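Predicted metal-dependent hydrolase of the TIM-barrel fold (Lactobacillus casei, PDB 2QPX) is a predicted zinc-dependent hydrolase of the amidohydrolase type, built on a TIM-barrel fold, that binds two zinc ions but whose substrate is not established. Local coordinates at residues D3-F8 and A354-I359. Numbering follows the deposited sequence. Where two conformers were deposited one is given.
Sequences DDLSEF and AWINAI. With EDO (1,2-ethanediol), chain M.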
ATOM      1  N   ASP A   3      -2.740   1.060  29.264  1.00 35.54           N
ATOM      2  CA  ASP A   3      -2.835   2.315  29.956  1.00 33.14           C
ATOM      3  C   ASP A   3      -4.074   3.034  29.487  1.00 30.77           C
ATOM      4  O   ASP A   3      -4.774   2.541  28.599  1.00 31.63           O
ATOM      5  CB  ASP A   3      -1.572   3.106  29.707  1.00 33.08           C
ATOM      6  CG  ASP A   3      -0.359   2.487  30.407  1.00 35.67           C
ATOM      7  OD1 ASP A   3      -0.283   2.582  31.645  1.00 42.19           O
ATOM      8  OD2 ASP A   3       0.535   1.922  29.739  1.00 32.50           O
ATOM      9  N   ASP A   4      -4.384   4.155  30.127  1.00 31.84           N
ATOM     10  CA  ASP A   4      -5.424   5.041  29.630  1.00 31.83           C
ATOM     11  C   ASP A   4      -4.886   6.439  29.562  1.00 31.05           C
ATOM     12  O   ASP A   4      -4.871   7.201  30.529  1.00 29.74           O
ATOM     13  CB  ASP A   4      -6.738   5.069  30.392  1.00 35.76           C
ATOM     14  CG  ASP A   4      -7.803   5.914  29.623  1.00 39.47           C
ATOM     15  OD1 ASP A   4      -7.545   6.381  28.449  1.00 48.39           O
ATOM     16  OD2 ASP A   4      -8.883   6.099  30.151  1.00 49.81           O
ATOM     17  N   LEU A   5      -4.467   6.778  28.360  1.00 28.61           N
ATOM     18  CA  LEU A   5      -3.780   8.020  28.116  1.00 26.48           C
ATOM     19  C   LEU A   5      -4.673   9.189  27.727  1.00 23.39           C
ATOM     20  O   LEU A   5      -4.160  10.270  27.442  1.00 23.61           O
ATOM     21  CB  LEU A   5      -2.749   7.749  27.000  1.00 24.33           C
ATOM     22  CG  LEU A   5      -1.540   7.025  27.603  1.00 29.95           C
ATOM     23  CD1 LEU A   5      -0.818   6.196  26.584  1.00 31.87           C
ATOM     24  CD2 LEU A   5      -0.614   8.030  28.276  1.00 24.42           C
ATOM     25  N   SER A   6      -5.992   8.998  27.698  1.00 23.62           N
ATOM     26  CA  SER A   6      -6.914  10.041  27.229  0.50 24.55           C
ATOM     27  C   SER A   6      -6.698  11.371  27.955  1.00 24.63           C
ATOM     28  O   SER A   6      -6.572  12.416  27.336  1.00 23.49           O
ATOM     29  CB  SER A   6      -8.377   9.584  27.367  0.50 26.08           C
ATOM     30  OG  SER A   6      -9.249  10.388  26.589  0.50 27.63           O
ATOM     31  N   GLU A   7      -6.678  11.341  29.283  1.00 27.15           N
ATOM     32  CA  GLU A   7      -6.562  12.594  30.028  1.00 29.56           C
ATOM     33  C   GLU A   7      -5.200  13.278  29.803  1.00 26.63           C
ATOM     34  O   GLU A   7      -5.113  14.487  29.626  1.00 27.68           O
ATOM     35  CB  GLU A   7      -6.873  12.284  31.501  1.00 31.56           C
ATOM     36  CG  GLU A   7      -6.573  13.338  32.503  1.00 36.40           C
ATOM     37  CD  GLU A   7      -6.942  12.837  33.903  1.00 39.81           C
ATOM     38  OE1 GLU A   7      -8.134  12.499  34.100  1.00 47.69           O
ATOM     39  OE2 GLU A   7      -6.035  12.736  34.769  1.00 49.82           O
ATOM     40  N   PHE A   8      -4.143  12.473  29.740  1.00 24.88           N
ATOM     41  CA  PHE A   8      -2.817  12.973  29.425  1.00 22.52           C
ATOM     42  C   PHE A   8      -2.773  13.654  28.048  1.00 22.36           C
ATOM     43  O   PHE A   8      -2.284  14.767  27.909  1.00 22.28           O
ATOM     44  CB  PHE A   8      -1.776  11.847  29.443  1.00 23.27           C
ATOM     45  CG  PHE A   8      -0.399  12.325  29.077  1.00 24.88           C
ATOM     46  CD1 PHE A   8       0.359  13.035  29.982  1.00 26.35           C
ATOM     47  CD2 PHE A   8       0.137  12.118  27.809  1.00 25.40           C
ATOM     48  CE1 PHE A   8       1.605  13.522  29.677  1.00 27.92           C
ATOM     49  CE2 PHE A   8       1.412  12.615  27.507  1.00 23.94           C
ATOM     50  CZ  PHE A   8       2.130  13.320  28.405  1.00 27.03           C
ATOM     51  N   ALA A 354       6.548  10.149  27.112  1.00 20.02           N
ATOM     52  CA  ALA A 354       7.746  10.767  26.493  1.00 19.34           C
ATOM     53  C   ALA A 354       7.600  10.803  24.966  1.00 19.41           C
ATOM     54  O   ALA A 354       7.843  11.828  24.343  1.00 19.10           O
ATOM     55  CB  ALA A 354       9.021  10.009  26.877  1.00 19.21           C
ATOM     56  N   TRP A 355       7.121   9.702  24.392  1.00 19.12           N
ATOM     57  CA  TRP A 355       6.930   9.630  22.946  1.00 17.63           C
ATOM     58  C   TRP A 355       5.796  10.530  22.468  1.00 17.42           C
ATOM     59  O   TRP A 355       5.928  11.245  21.440  1.00 17.58           O
ATOM     60  CB  TRP A 355       6.735   8.184  22.535  1.00 17.28           C
ATOM     61  CG  TRP A 355       8.016   7.371  22.497  1.00 17.54           C
ATOM     62  CD1 TRP A 355       9.279   7.844  22.341  1.00 16.62           C
ATOM     63  CD2 TRP A 355       8.112   5.955  22.506  1.00 16.84           C
ATOM     64  NE1 TRP A 355      10.173   6.795  22.251  1.00 17.32           N
ATOM     65  CE2 TRP A 355       9.481   5.624  22.323  1.00 17.28           C
ATOM     66  CE3 TRP A 355       7.178   4.924  22.607  1.00 18.65           C
ATOM     67  CZ2 TRP A 355       9.935   4.318  22.308  1.00 17.10           C
ATOM     68  CZ3 TRP A 355       7.648   3.603  22.590  1.00 18.08           C
ATOM     69  CH2 TRP A 355       9.004   3.329  22.408  1.00 18.96           C
ATOM     70  N   ILE A 356       4.689  10.555  23.219  1.00 17.24           N
ATOM     71  CA  ILE A 356       3.570  11.455  22.886  1.00 15.73           C
ATOM     72  C   ILE A 356       4.036  12.935  22.911  1.00 15.40           C
ATOM     73  O   ILE A 356       3.730  13.716  21.991  1.00 17.83           O
ATOM     74  CB  ILE A 356       2.347  11.163  23.832  1.00 16.09           C
ATOM     75  CG1 ILE A 356       1.701   9.837  23.457  1.00 18.39           C
ATOM     76  CG2 ILE A 356       1.356  12.371  23.821  1.00 17.96           C
ATOM     77  CD1 ILE A 356       0.777   9.220  24.556  1.00 18.15           C
ATOM     78  N   ASN A 357       4.785  13.319  23.941  1.00 18.33           N
ATOM     79  CA  ASN A 357       5.319  14.649  24.017  1.00 17.89           C
ATOM     80  C   ASN A 357       6.236  14.979  22.796  1.00 17.03           C
ATOM     81  O   ASN A 357       6.167  16.071  22.244  1.00 17.83           O
ATOM     82  CB  ASN A 357       6.081  14.873  25.324  1.00 19.45           C
ATOM     83  CG  ASN A 357       5.186  15.222  26.489  1.00 22.93           C
ATOM     84  OD1 ASN A 357       4.217  15.956  26.339  1.00 22.15           O
ATOM     85  ND2 ASN A 357       5.563  14.740  27.687  1.00 23.82           N
ATOM     86  N   ALA A 358       7.100  14.033  22.431  1.00 17.45           N
ATOM     87  CA  ALA A 358       8.008  14.174  21.294  1.00 16.71           C
ATOM     88  C   ALA A 358       7.203  14.512  20.044  1.00 16.20           C
ATOM     89  O   ALA A 358       7.471  15.484  19.331  1.00 17.17           O
ATOM     90  CB  ALA A 358       8.809  12.863  21.125  1.00 17.38           C
ATOM     91  N   ILE A 359       6.194  13.688  19.793  1.00 16.63           N
ATOM     92  CA  ILE A 359       5.425  13.783  18.558  1.00 15.75           C
ATOM     93  C   ILE A 359       4.613  15.094  18.473  1.00 16.23           C
ATOM     94  O   ILE A 359       4.582  15.757  17.431  1.00 16.32           O
ATOM     95  CB  ILE A 359       4.504  12.580  18.421  1.00 15.78           C
ATOM     96  CG1 ILE A 359       5.313  11.263  18.341  1.00 15.57           C
ATOM     97  CG2 ILE A 359       3.575  12.705  17.213  1.00 15.87           C
ATOM     98  CD1 ILE A 359       4.485   9.956  18.517  1.00 17.21           C
TER
HETATM   99  C1  EDO M 387      -7.277  12.956  23.779  1.00 40.35           C
HETATM  100  O1  EDO M 387      -8.089  12.227  24.698  1.00 44.78           O
HETATM  101  C2  EDO M 387      -8.102  13.024  22.522  1.00 38.82           C
HETATM  102  O2  EDO M 387      -8.501  11.697  22.180  1.00 33.46           O
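Phe8 reaches edge-first across to the helix that holds Ile356 and Asn357, its side chain running alongside that of Ile356 but in the opposite sense. Its CE2 rests on the branch methyl of Ile356, 3.7 Å from CG2, a contact made near the plane of the ring rather than over a face. With CG anti to the backbone N (chi1 178°), the ring stands out from its own short helix and its CE2-CZ edge reaches 354-359. The far corner of the ring, CZ, meets the amide of Asn357 3.8 Å from ND2; the two side chains cross at about a right angle, their planes 66° apart, and ND2 lies in the ring plane at its edge. The amide only packs against the ring here, and its OD1 accepts a hydrogen bond from the indole NE1 of Trp361. The other branch of Ile356 serves a second partner: CD1 comes within 4.0 Å of CD1 of Leu5, whose side chain also touches Phe341 of helix 323-342.

The N-terminal lead-in and helix 6-11 pack on helix 349-367 at the periphery of the TIM barrel, away from the zinc ions, joining the two ends of the chain. An alanine in place of Phe8 would probably leave Ile356 CG2 and the Asn357 amide without the ring edge that now covers them. The short helix begins with a capping bond, Ser6 N to Asp4 OD1 at 3.1 Å, nearly straight at 168° but arriving from above the carboxylate plane. Just ahead of it, Asp3 OD2 forms a salt bridge with Lys352.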